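Local coordinates for protein thiosulfate reductase (Thermus thermophilus, PDB 2VPZ) that probably reduces sulfur compounds such as thiosulfate or polysulfide, using a molybdenum centre with molybdopterin guanine dinucleotide cofactors and a [4Fe-4S] cluster, at residues A[643-651]-A[692-700]; A[669-680]-A[713-722]. One frame throughout, in Å; residues are numbered along the deposited sequence.

Contact 1 of 2, residues A[643-651]-A[692-700]. With MGD (2-amino-5,6-dimercapto-7-methyl-3,7,8a,9-tetrahydro-8-oxa-1,3,9,10-tetraaza-anthracen-4-one guanosine dinucleotide), chain H.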
loop_
_atom_site.group_PDB
_atom_site.type_symbol
_atom_site.label_atom_id
_atom_site.label_comp_id
_atom_site.label_asym_id
_atom_site.label_seq_id
_atom_site.Cartn_x
_atom_site.Cartn_y
_atom_site.Cartn_z
ATOM N N MET A 643 7.323 6.878 29.494
ATOM C CA MET A 643 7.506 6.315 28.151
ATOM C C MET A 643 7.713 4.778 28.305
ATOM O O MET A 643 7.336 4.024 27.430
ATOM C CB MET A 643 8.734 6.876 27.417
ATOM C CG MET A 643 8.696 8.369 27.158
ATOM S SD MET A 643 7.455 8.805 25.894
ATOM C CE MET A 643 7.502 10.638 25.967
ATOM N N ASP A 644 8.304 4.335 29.418
ATOM C CA ASP A 644 8.624 2.897 29.655
ATOM C C ASP A 644 8.754 2.661 31.159
ATOM O O ASP A 644 9.893 2.736 31.742
ATOM C CB ASP A 644 9.901 2.537 28.851
ATOM C CG ASP A 644 10.187 1.032 28.819
ATOM O OD1 ASP A 644 9.218 0.227 28.945
ATOM O OD2 ASP A 644 11.386 0.668 28.631
ATOM N N PRO A 645 7.607 2.334 31.832
ATOM C CA PRO A 645 7.367 2.065 33.246
ATOM C C PRO A 645 7.747 0.691 33.777
ATOM O O PRO A 645 7.716 0.459 34.991
ATOM C CB PRO A 645 5.868 2.381 33.404
ATOM C CG PRO A 645 5.274 2.238 31.962
ATOM C CD PRO A 645 6.480 1.796 31.090
ATOM N N GLU A 646 8.053 -0.234 32.884
ATOM C CA GLU A 646 8.442 -1.585 33.302
ATOM C C GLU A 646 9.089 -2.381 32.170
ATOM O O GLU A 646 8.959 -2.008 30.983
ATOM C CB GLU A 646 7.234 -2.392 33.827
ATOM C CG GLU A 646 5.999 -2.365 32.854
ATOM C CD GLU A 646 4.908 -3.445 33.105
ATOM O OE1 GLU A 646 5.055 -4.233 34.059
ATOM O OE2 GLU A 646 3.914 -3.504 32.335
ATOM N N ASN A 647 9.827 -3.429 32.524
ATOM C CA ASN A 647 10.365 -4.292 31.545
ATOM C C ASN A 647 9.393 -5.418 31.346
ATOM O O ASN A 647 8.378 -5.583 32.068
ATOM C CB ASN A 647 11.838 -4.781 31.741
ATOM C CG ASN A 647 12.136 -5.366 33.118
ATOM O OD1 ASN A 647 13.251 -5.854 33.359
ATOM N ND2 ASN A 647 11.164 -5.311 34.031
ATOM N N GLU A 648 9.719 -6.202 30.324
ATOM C CA GLU A 648 8.811 -7.199 29.813
ATOM C C GLU A 648 9.731 -8.465 29.392
ATOM O O GLU A 648 10.771 -8.287 28.757
ATOM C CB GLU A 648 8.111 -6.320 28.672
ATOM C CG GLU A 648 7.773 -4.702 29.116
ATOM C CD GLU A 648 8.591 -3.536 28.395
ATOM O OE1 GLU A 648 9.293 -3.822 27.401
ATOM O OE2 GLU A 648 8.522 -2.307 28.815
ATOM N N VAL A 649 9.414 -9.703 29.826
ATOM C CA VAL A 649 10.211 -10.936 29.483
ATOM C C VAL A 649 9.832 -11.472 28.090
ATOM O O VAL A 649 8.659 -11.756 27.856
ATOM C CB VAL A 649 9.984 -12.213 30.455
ATOM C CG1 VAL A 649 11.255 -13.119 30.446
ATOM C CG2 VAL A 649 9.605 -11.819 31.864
ATOM N N TRP A 650 10.807 -11.629 27.194
ATOM C CA TRP A 650 10.573 -12.148 25.838
ATOM C C TRP A 650 10.726 -13.703 25.816
ATOM O O TRP A 650 11.800 -14.218 26.142
ATOM C CB TRP A 650 11.569 -11.548 24.817
ATOM C CG TRP A 650 11.566 -10.011 24.628
ATOM C CD1 TRP A 650 11.273 -9.071 25.576
ATOM C CD2 TRP A 650 11.850 -9.281 23.415
ATOM N NE1 TRP A 650 11.341 -7.812 25.029
ATOM C CE2 TRP A 650 11.688 -7.908 23.707
ATOM C CE3 TRP A 650 12.203 -9.656 22.108
ATOM C CZ2 TRP A 650 11.899 -6.893 22.735
ATOM C CZ3 TRP A 650 12.413 -8.644 21.133
ATOM C CH2 TRP A 650 12.247 -7.284 21.462
ATOM N N ILE A 651 9.640 -14.424 25.493
ATOM C CA ILE A 651 9.667 -15.888 25.351
ATOM C C ILE A 651 9.041 -16.206 24.003
ATOM O O ILE A 651 8.128 -15.487 23.548
ATOM C CB ILE A 651 8.794 -16.705 26.388
ATOM C CG1 ILE A 651 8.124 -15.799 27.384
ATOM C CG2 ILE A 651 9.640 -17.808 27.068
ATOM C CD1 ILE A 651 6.657 -15.462 27.073
ATOM N N CYS A 692 16.039 -19.422 24.801
ATOM C CA CYS A 692 16.231 -18.187 25.500
ATOM C C CYS A 692 15.059 -17.437 25.964
ATOM O O CYS A 692 13.923 -17.691 25.570
ATOM C CB CYS A 692 17.062 -17.240 24.603
ATOM S SG CYS A 692 18.645 -17.804 23.990
ATOM N N VAL A 693 15.411 -16.428 26.743
ATOM C CA VAL A 693 14.511 -15.472 27.347
ATOM C C VAL A 693 15.363 -14.160 27.450
ATOM O O VAL A 693 16.595 -14.196 27.583
ATOM C CB VAL A 693 14.005 -16.071 28.742
ATOM C CG1 VAL A 693 14.283 -15.144 29.894
ATOM C CG2 VAL A 693 12.497 -16.414 28.637
ATOM N N TYR A 694 14.715 -13.012 27.324
ATOM C CA TYR A 694 15.381 -11.702 27.311
ATOM C C TYR A 694 14.641 -10.634 28.173
ATOM O O TYR A 694 13.407 -10.628 28.189
ATOM C CB TYR A 694 15.456 -11.215 25.833
ATOM C CG TYR A 694 15.936 -9.777 25.603
ATOM C CD1 TYR A 694 17.294 -9.482 25.483
ATOM C CD2 TYR A 694 15.023 -8.707 25.549
ATOM C CE1 TYR A 694 17.759 -8.155 25.318
ATOM C CE2 TYR A 694 15.470 -7.370 25.385
ATOM C CZ TYR A 694 16.848 -7.103 25.270
ATOM O OH TYR A 694 17.317 -5.813 25.111
ATOM N N ILE A 695 15.366 -9.797 28.919
ATOM C CA ILE A 695 14.773 -8.682 29.692
ATOM C C ILE A 695 15.727 -7.474 29.625
ATOM O O ILE A 695 16.942 -7.654 29.492
ATOM C CB ILE A 695 14.511 -9.012 31.228
ATOM C CG1 ILE A 695 15.814 -9.337 31.947
ATOM C CG2 ILE A 695 13.437 -10.127 31.359
ATOM C CD1 ILE A 695 15.719 -9.375 33.510
ATOM N N VAL A 696 15.203 -6.249 29.656
ATOM C CA VAL A 696 16.059 -5.061 29.649
ATOM C C VAL A 696 16.681 -4.883 31.061
ATOM O O VAL A 696 15.966 -5.001 32.065
ATOM C CB VAL A 696 15.257 -3.774 29.240
ATOM C CG1 VAL A 696 16.046 -2.483 29.624
ATOM C CG2 VAL A 696 14.944 -3.797 27.716
ATOM N N HIS A 697 18.001 -4.616 31.118
ATOM C CA HIS A 697 18.792 -4.377 32.374
ATOM C C HIS A 697 18.445 -3.058 33.095
ATOM O O HIS A 697 18.175 -2.052 32.450
ATOM C CB HIS A 697 20.345 -4.338 32.116
ATOM C CG HIS A 697 21.173 -3.714 33.184
ATOM N ND1 HIS A 697 21.247 -4.235 34.443
ATOM C CD2 HIS A 697 21.862 -2.568 33.216
ATOM C CE1 HIS A 697 21.931 -3.430 35.219
ATOM N NE2 HIS A 697 22.323 -2.401 34.493
ATOM N N GLY A 698 18.467 -3.035 34.432
ATOM C CA GLY A 698 18.171 -1.813 35.182
ATOM C C GLY A 698 16.844 -1.621 35.902
ATOM O O GLY A 698 16.561 -0.534 36.407
ATOM N N PHE A 699 15.979 -2.626 35.923
ATOM C CA PHE A 699 14.699 -2.505 36.649
ATOM C C PHE A 699 14.804 -3.375 37.921
ATOM O O PHE A 699 15.889 -3.904 38.206
ATOM C CB PHE A 699 13.484 -2.919 35.796
ATOM C CG PHE A 699 13.056 -1.878 34.762
ATOM C CD1 PHE A 699 13.684 -1.814 33.518
ATOM C CD2 PHE A 699 12.028 -0.964 35.042
ATOM C CE1 PHE A 699 13.302 -0.854 32.561
ATOM C CE2 PHE A 699 11.622 -0.000 34.114
ATOM C CZ PHE A 699 12.264 0.060 32.862
ATOM N N GLY A 700 13.726 -3.508 38.691
ATOM C CA GLY A 700 13.780 -4.290 39.922
ATOM C C GLY A 700 14.419 -3.616 41.122
ATOM O O GLY A 700 14.993 -4.295 41.981
HETATM P PB MGD H . 24.093 3.143 36.480
HETATM O O1B MGD H . 23.087 2.083 36.806
HETATM O O2B MGD H . 23.682 4.316 35.643
HETATM O O3B MGD H . 25.367 2.299 35.962
HETATM O O3A MGD H . 27.359 0.944 35.265
HETATM P PA MGD H . 26.981 2.248 36.104
HETATM O O1A MGD H . 27.407 3.582 35.512
HETATM O O2A MGD H . 27.304 1.920 37.518
HETATM O "O5'" MGD H . 24.638 3.771 37.809
HETATM C "C5'" MGD H . 24.975 5.155 37.908
HETATM C "C4'" MGD H . 25.004 5.483 39.401
HETATM O "O4'" MGD H . 25.577 6.785 39.378
HETATM C "C3'" MGD H . 23.660 5.626 40.065
HETATM O "O3'" MGD H . 23.890 5.399 41.461
HETATM C "C2'" MGD H . 23.322 7.098 39.777
HETATM O "O2'" MGD H . 22.392 7.515 40.742
HETATM C "C1'" MGD H . 24.675 7.798 39.920
HETATM N N9 MGD H . 24.895 9.124 39.227
HETATM C C8 MGD H . 24.382 9.504 38.055
HETATM N N7 MGD H . 24.788 10.733 37.663
HETATM C C5 MGD H . 25.657 11.181 38.596
HETATM C C6 MGD H . 26.543 12.410 38.815
HETATM O O6 MGD H . 26.545 13.411 38.016
HETATM N N1 MGD H . 27.314 12.395 39.952
HETATM C C2 MGD H . 27.330 11.373 40.863
HETATM N N2 MGD H . 28.103 11.382 41.992
HETATM N N3 MGD H . 26.578 10.281 40.669
HETATM C C4 MGD H . 25.718 10.099 39.613
HETATM C C10 MGD H . 27.607 0.990 33.826
HETATM C C11 MGD H . 28.195 -0.323 33.433
HETATM O O11 MGD H . 27.406 -1.314 34.092
HETATM C C12 MGD H . 28.317 -0.616 31.983
HETATM S S12 MGD H . 29.013 0.501 30.886
HETATM C C13 MGD H . 27.963 -1.792 31.465
HETATM S S13 MGD H . 28.006 -2.220 29.858
HETATM C C14 MGD H . 27.510 -2.938 32.190
HETATM N N15 MGD H . 26.087 -3.200 31.830
HETATM C C16 MGD H . 25.478 -4.138 32.629
HETATM C C17 MGD H . 24.361 -5.013 32.266
HETATM O O17 MGD H . 23.816 -4.923 31.125
HETATM N N18 MGD H . 23.951 -5.912 33.162
HETATM C C19 MGD H . 24.506 -6.049 34.382
HETATM N N19 MGD H . 24.018 -6.933 35.305
HETATM N N20 MGD H . 25.546 -5.295 34.745
HETATM C C21 MGD H . 26.053 -4.341 33.972
HETATM N N22 MGD H . 27.050 -3.567 34.414
HETATM C C23 MGD H . 27.768 -2.620 33.631
HETATM O O HOH W 1 12.386 -6.203 28.757
#
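The carbonyl oxygen of Tyr694 receives two groups from the facing strand: the N-H of Trp650, nearly straight (169°, Trp650 N to Tyr694 O 3.0 Å), and a longer CA-H...O contact from Val649. The return bond from Tyr694 N to Trp650 O is weak, and the latter oxygen also lies 3.2 Å from Val693 CA. Farther along, water 1 bridges the two backbones, donating to Glu648 O (2.6 Å) and accepting from Val696 N (3.0 Å). The rings of Trp650 and Tyr694 form a T-shaped pair with planes at 72°. Tyr694, its CG anti to the backbone N (chi1 172°), presents the CD2 edge to one face of the indole, CD2 standing 3.6 Å above that plane; Arg238 makes cation-pi contacts with both rings. Val649 CG1 touches both Val693 CG1 (3.7 Å) and Ile695 CG2 (3.8 Å), and Val649 also packs on Val680 of strand 676-683. Beyond the strands, the Phe699 ring takes the Glu646-Asn647 peptide over one face, with Glu646 CA 3.6 Å from CE2, while Asp644 O meets the ring at its edge. Strands 648-650 and 692-696 are the two outermost of a mixed six-stranded sheet, and their antiparallel approach brings its edges together, consistent with the closed double-psi beta-barrel of molybdopterin dinucleotide-binding domains.

Contact 2 of 2, residues A[669-680]-A[713-722]. With MGD (2-amino-5,6-dimercapto-7-methyl-3,7,8a,9-tetrahydro-8-oxa-1,3,9,10-tetraaza-anthracen-4-one guanosine dinucleotide), chain H.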
loop_
_atom_site.group_PDB
_atom_site.type_symbol
_atom_site.label_atom_id
_atom_site.label_comp_id
_atom_site.label_asym_id
_atom_site.label_seq_id
_atom_site.Cartn_x
_atom_site.Cartn_y
_atom_site.Cartn_z
ATOM N N LEU A 669 10.812 -14.677 37.888
ATOM C CA LEU A 669 11.959 -15.357 37.250
ATOM C C LEU A 669 12.801 -15.975 38.417
ATOM O O LEU A 669 13.170 -15.292 39.372
ATOM C CB LEU A 669 12.842 -14.366 36.426
ATOM C CG LEU A 669 12.107 -13.691 35.259
ATOM C CD1 LEU A 669 12.971 -12.578 34.663
ATOM C CD2 LEU A 669 11.698 -14.715 34.164
ATOM N N VAL A 670 13.038 -17.282 38.336
ATOM C CA VAL A 670 13.823 -17.965 39.364
ATOM C C VAL A 670 15.107 -18.528 38.686
ATOM O O VAL A 670 15.017 -19.178 37.637
ATOM C CB VAL A 670 12.971 -19.135 40.040
ATOM C CG1 VAL A 670 13.633 -19.577 41.363
ATOM C CG2 VAL A 670 11.512 -18.641 40.301
ATOM N N ASN A 671 16.289 -18.245 39.227
ATOM C CA ASN A 671 17.509 -18.754 38.591
ATOM C C ASN A 671 17.935 -20.142 39.115
ATOM O O ASN A 671 17.316 -20.668 40.041
ATOM C CB ASN A 671 18.698 -17.729 38.617
ATOM C CG ASN A 671 19.282 -17.479 40.020
ATOM O OD1 ASN A 671 20.224 -16.673 40.169
ATOM N ND2 ASN A 671 18.750 -18.155 41.029
ATOM N N GLN A 672 18.952 -20.733 38.497
ATOM C CA GLN A 672 19.443 -22.055 38.865
ATOM C C GLN A 672 19.793 -22.146 40.378
ATOM O O GLN A 672 19.787 -23.243 40.952
ATOM C CB GLN A 672 20.636 -22.465 37.958
ATOM C CG GLN A 672 21.983 -21.730 38.206
ATOM C CD GLN A 672 22.039 -20.294 37.680
ATOM O OE1 GLN A 672 22.609 -19.398 38.329
ATOM N NE2 GLN A 672 21.473 -20.058 36.491
ATOM N N ASP A 673 20.051 -21.003 41.019
ATOM C CA ASP A 673 20.363 -20.959 42.459
ATOM C C ASP A 673 19.189 -20.536 43.391
ATOM O O ASP A 673 19.429 -20.156 44.537
ATOM C CB ASP A 673 21.585 -20.048 42.739
ATOM C CG ASP A 673 22.866 -20.521 42.030
ATOM O OD1 ASP A 673 23.156 -21.737 42.071
ATOM O OD2 ASP A 673 23.574 -19.678 41.443
ATOM N N GLY A 674 17.950 -20.594 42.903
ATOM C CA GLY A 674 16.796 -20.219 43.681
ATOM C C GLY A 674 16.408 -18.745 43.872
ATOM O O GLY A 674 15.346 -18.442 44.439
ATOM N N VAL A 675 17.226 -17.802 43.432
ATOM C CA VAL A 675 16.880 -16.387 43.579
ATOM C C VAL A 675 15.690 -16.031 42.639
ATOM O O VAL A 675 15.687 -16.386 41.440
ATOM C CB VAL A 675 18.117 -15.405 43.310
ATOM C CG1 VAL A 675 17.700 -13.946 43.503
ATOM C CG2 VAL A 675 19.286 -15.745 44.271
ATOM N N LYS A 676 14.659 -15.392 43.218
ATOM C CA LYS A 676 13.418 -14.933 42.553
ATOM C C LYS A 676 13.489 -13.432 42.257
ATOM O O LYS A 676 13.946 -12.672 43.113
ATOM C CB LYS A 676 12.193 -15.148 43.455
ATOM C CG LYS A 676 11.477 -16.459 43.360
ATOM C CD LYS A 676 10.857 -16.814 44.713
ATOM C CE LYS A 676 10.170 -18.174 44.705
ATOM N NZ LYS A 676 8.779 -18.116 44.131
ATOM N N GLU A 677 13.019 -13.002 41.089
ATOM C CA GLU A 677 13.011 -11.574 40.786
ATOM C C GLU A 677 11.588 -10.997 40.490
ATOM O O GLU A 677 10.937 -11.390 39.509
ATOM C CB GLU A 677 14.057 -11.215 39.692
ATOM C CG GLU A 677 15.324 -10.546 40.285
ATOM C CD GLU A 677 14.983 -9.280 41.081
ATOM O OE1 GLU A 677 14.415 -8.357 40.456
ATOM O OE2 GLU A 677 15.249 -9.221 42.301
ATOM N N GLY A 678 11.154 -10.132 41.432
ATOM C CA GLY A 678 9.861 -9.418 41.462
ATOM C C GLY A 678 8.989 -9.673 40.255
ATOM O O GLY A 678 9.612 -9.864 39.194
ATOM N N PRO A 679 7.615 -9.587 40.300
ATOM C CA PRO A 679 6.782 -9.836 39.100
ATOM C C PRO A 679 7.018 -8.992 37.826
ATOM O O PRO A 679 7.005 -7.766 37.917
ATOM C CB PRO A 679 5.335 -9.736 39.641
ATOM C CG PRO A 679 5.415 -8.725 40.749
ATOM C CD PRO A 679 6.891 -8.761 41.272
ATOM N N VAL A 680 7.232 -9.662 36.683
ATOM C CA VAL A 680 7.478 -9.062 35.331
ATOM C C VAL A 680 6.416 -9.456 34.310
ATOM O O VAL A 680 5.915 -10.585 34.330
ATOM C CB VAL A 680 8.814 -9.550 34.627
ATOM C CG1 VAL A 680 9.683 -8.358 34.287
ATOM C CG2 VAL A 680 9.520 -10.588 35.464
ATOM N N GLY A 713 9.276 -4.043 37.624
ATOM C CA GLY A 713 10.038 -4.964 36.790
ATOM C C GLY A 713 10.929 -5.965 37.524
ATOM O O GLY A 713 10.897 -6.035 38.749
ATOM N N ALA A 714 11.726 -6.735 36.786
ATOM C CA ALA A 714 12.662 -7.723 37.337
ATOM C C ALA A 714 14.101 -7.233 37.126
ATOM O O ALA A 714 14.388 -6.661 36.076
ATOM C CB ALA A 714 12.485 -9.073 36.631
ATOM N N SER A 715 14.990 -7.446 38.096
ATOM C CA SER A 715 16.403 -7.048 37.970
ATOM C C SER A 715 17.243 -8.187 37.334
ATOM O O SER A 715 17.237 -9.293 37.860
ATOM C CB SER A 715 17.028 -6.700 39.341
ATOM O OG SER A 715 18.446 -6.652 39.260
ATOM N N ASP A 716 17.940 -7.950 36.216
ATOM C CA ASP A 716 18.772 -9.010 35.616
ATOM C C ASP A 716 19.979 -9.364 36.532
ATOM O O ASP A 716 20.306 -10.556 36.724
ATOM C CB ASP A 716 19.244 -8.640 34.178
ATOM C CG ASP A 716 20.309 -7.521 34.122
ATOM O OD1 ASP A 716 20.080 -6.424 34.667
ATOM O OD2 ASP A 716 21.367 -7.753 33.503
ATOM N N ASN A 717 20.593 -8.329 37.118
ATOM C CA ASN A 717 21.750 -8.435 38.046
ATOM C C ASN A 717 21.455 -9.244 39.324
ATOM O O ASN A 717 22.326 -9.961 39.818
ATOM C CB ASN A 717 22.263 -7.055 38.473
ATOM C CG ASN A 717 23.682 -7.115 39.003
ATOM O OD1 ASN A 717 23.994 -6.619 40.091
ATOM N ND2 ASN A 717 24.554 -7.729 38.224
ATOM N N TYR A 718 20.255 -9.106 39.884
ATOM C CA TYR A 718 19.920 -9.903 41.063
ATOM C C TYR A 718 19.768 -11.383 40.671
ATOM O O TYR A 718 19.778 -12.262 41.532
ATOM C CB TYR A 718 18.650 -9.419 41.765
ATOM C CG TYR A 718 18.901 -8.382 42.841
ATOM C CD1 TYR A 718 19.116 -7.059 42.502
ATOM C CD2 TYR A 718 18.928 -8.728 44.200
ATOM C CE1 TYR A 718 19.350 -6.092 43.474
ATOM C CE2 TYR A 718 19.166 -7.762 45.194
ATOM C CZ TYR A 718 19.374 -6.438 44.818
ATOM O OH TYR A 718 19.593 -5.450 45.753
ATOM N N LEU A 719 19.647 -11.671 39.382
ATOM C CA LEU A 719 19.514 -13.063 38.935
ATOM C C LEU A 719 20.846 -13.619 38.475
ATOM O O LEU A 719 20.990 -14.823 38.286
ATOM C CB LEU A 719 18.513 -13.180 37.787
ATOM C CG LEU A 719 17.043 -13.075 38.150
ATOM C CD1 LEU A 719 16.201 -12.626 36.954
ATOM C CD2 LEU A 719 16.575 -14.430 38.662
ATOM N N GLN A 720 21.803 -12.718 38.253
ATOM C CA GLN A 720 23.146 -13.093 37.799
ATOM C C GLN A 720 24.015 -13.344 39.034
ATOM O O GLN A 720 24.821 -12.531 39.484
ATOM C CB GLN A 720 23.708 -12.013 36.849
ATOM C CG GLN A 720 23.078 -12.098 35.439
ATOM C CD GLN A 720 22.797 -10.746 34.764
ATOM O OE1 GLN A 720 22.813 -9.692 35.409
ATOM N NE2 GLN A 720 22.508 -10.785 33.451
ATOM N N THR A 721 23.790 -14.524 39.576
ATOM C CA THR A 721 24.434 -14.994 40.773
ATOM C C THR A 721 25.884 -15.476 40.545
ATOM O O THR A 721 26.764 -15.229 41.374
ATOM C CB THR A 721 23.551 -16.118 41.405
ATOM O OG1 THR A 721 22.733 -15.581 42.426
ATOM C CG2 THR A 721 24.414 -17.257 41.912
ATOM N N ARG A 722 26.093 -16.129 39.402
ATOM C CA ARG A 722 27.395 -16.679 38.963
ATOM C C ARG A 722 27.922 -15.963 37.690
ATOM O O ARG A 722 27.169 -15.254 37.039
ATOM C CB ARG A 722 27.249 -18.186 38.629
ATOM C CG ARG A 722 26.503 -19.070 39.663
ATOM C CD ARG A 722 26.075 -20.437 39.052
ATOM N NE ARG A 722 25.514 -21.435 39.975
ATOM C CZ ARG A 722 25.176 -22.686 39.648
ATOM N NH1 ARG A 722 25.337 -23.114 38.402
ATOM N NH2 ARG A 722 24.683 -23.524 40.567
HETATM P PB MGD H . 24.093 3.143 36.480
HETATM O O1B MGD H . 23.087 2.083 36.806
HETATM O O2B MGD H . 23.682 4.316 35.643
HETATM O O3B MGD H . 25.367 2.299 35.962
HETATM O O3A MGD H . 27.359 0.944 35.265
HETATM P PA MGD H . 26.981 2.248 36.104
HETATM O O1A MGD H . 27.407 3.582 35.512
HETATM O O2A MGD H . 27.304 1.920 37.518
HETATM O "O5'" MGD H . 24.638 3.771 37.809
HETATM C "C5'" MGD H . 24.975 5.155 37.908
HETATM C "C4'" MGD H . 25.004 5.483 39.401
HETATM O "O4'" MGD H . 25.577 6.785 39.378
HETATM C "C3'" MGD H . 23.660 5.626 40.065
HETATM O "O3'" MGD H . 23.890 5.399 41.461
HETATM C "C2'" MGD H . 23.322 7.098 39.777
HETATM O "O2'" MGD H . 22.392 7.515 40.742
HETATM C "C1'" MGD H . 24.675 7.798 39.920
HETATM N N9 MGD H . 24.895 9.124 39.227
HETATM C C8 MGD H . 24.382 9.504 38.055
HETATM N N7 MGD H . 24.788 10.733 37.663
HETATM C C5 MGD H . 25.657 11.181 38.596
HETATM C C6 MGD H . 26.543 12.410 38.815
HETATM O O6 MGD H . 26.545 13.411 38.016
HETATM N N1 MGD H . 27.314 12.395 39.952
HETATM C C2 MGD H . 27.330 11.373 40.863
HETATM N N2 MGD H . 28.103 11.382 41.992
HETATM N N3 MGD H . 26.578 10.281 40.669
HETATM C C4 MGD H . 25.718 10.099 39.613
HETATM C C10 MGD H . 27.607 0.990 33.826
HETATM C C11 MGD H . 28.195 -0.323 33.433
HETATM O O11 MGD H . 27.406 -1.314 34.092
HETATM C C12 MGD H . 28.317 -0.616 31.983
HETATM S S12 MGD H . 29.013 0.501 30.886
HETATM C C13 MGD H . 27.963 -1.792 31.465
HETATM S S13 MGD H . 28.006 -2.220 29.858
HETATM C C14 MGD H . 27.510 -2.938 32.190
HETATM N N15 MGD H . 26.087 -3.200 31.830
HETATM C C16 MGD H . 25.478 -4.138 32.629
HETATM C C17 MGD H . 24.361 -5.013 32.266
HETATM O O17 MGD H . 23.816 -4.923 31.125
HETATM N N18 MGD H . 23.951 -5.912 33.162
HETATM C C19 MGD H . 24.506 -6.049 34.382
HETATM N N19 MGD H . 24.018 -6.933 35.305
HETATM N N20 MGD H . 25.546 -5.295 34.745
HETATM C C21 MGD H . 26.053 -4.341 33.972
HETATM N N22 MGD H . 27.050 -3.567 34.414
HETATM C C23 MGD H . 27.768 -2.620 33.631
HETATM O O HOH W 2 6.424 -5.002 38.501
#
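Hydrogen bonding centres on Glu677, whose OE1 accepts the backbone N-H of Ser715 at 2.6 Å in a nearly straight bond (167°); the donor comes from the anti side and is tilted out of the carboxylate plane. A bend at chi2 (-57°) turns the carboxylate to this N-H, and its other oxygen, OE2, forms a salt bridge with Lys702. Ser715 fixes the next turn in an ST motif, its OG accepting from Tyr718 N at 3.1 Å. Water 2 joins Pro679 O to Gly713 N where segment 713-722 begins. With an alanine at Glu677, Ser715 N and Lys702 would probably be left without their carboxylate, and a gap would open beside Leu719.

Charge pairing appears at the other end. Asp673 OD1 reaches Arg722 NH2 at 2.8 Å in a salt bridge whose hydrogen bond is weak; Gln672 CG rests over one face of the guanidinium, 3.6 Å above its plane.

Apolar packing fills the middle, where Leu719 crosses Leu669 at about a right angle, its CD1 3.8 Å from Leu669 CB, and its CG touches Glu677 CG at 3.7 Å. At the Gly713 end, Ala714 CB abuts Val680 CG2 at 3.5 Å.

Cofactor contacts come from the far side of the loop, where Asp716 OD2 accepts from MGD N18 (3.2 Å) and, weakly, from N19, which also gives a weak bond to Gln720 OE1. Acidic and amide oxygens thus read the pterin's N-H edge, while a buried, doubly engaged carboxylate and a leucine core hold the backbone of that loop against the hairpin.

The four segments alternate along the chain, in the order 643-651, 669-680, 692-700, 713-722, so the two contacts interleave; their centres lie 12 Å apart. Both belong to the molybdopterin dinucleotide-binding domain and reach one mixed sheet, in which strand 648-650 of contact 1 runs parallel beside strand 676-683 of contact 2, which is followed in the chain by strand 692-696. The contacts also meet directly: His697 ND1 and Asp716 OD1 form a probable hydrogen bond, and the carbonyl O of Phe699 packs on Ser715 CB. His697 lies over the MGD pterin and Asp716 binds its N-H groups, so the long loop after strand 692-696 brings both residues to the cofactor.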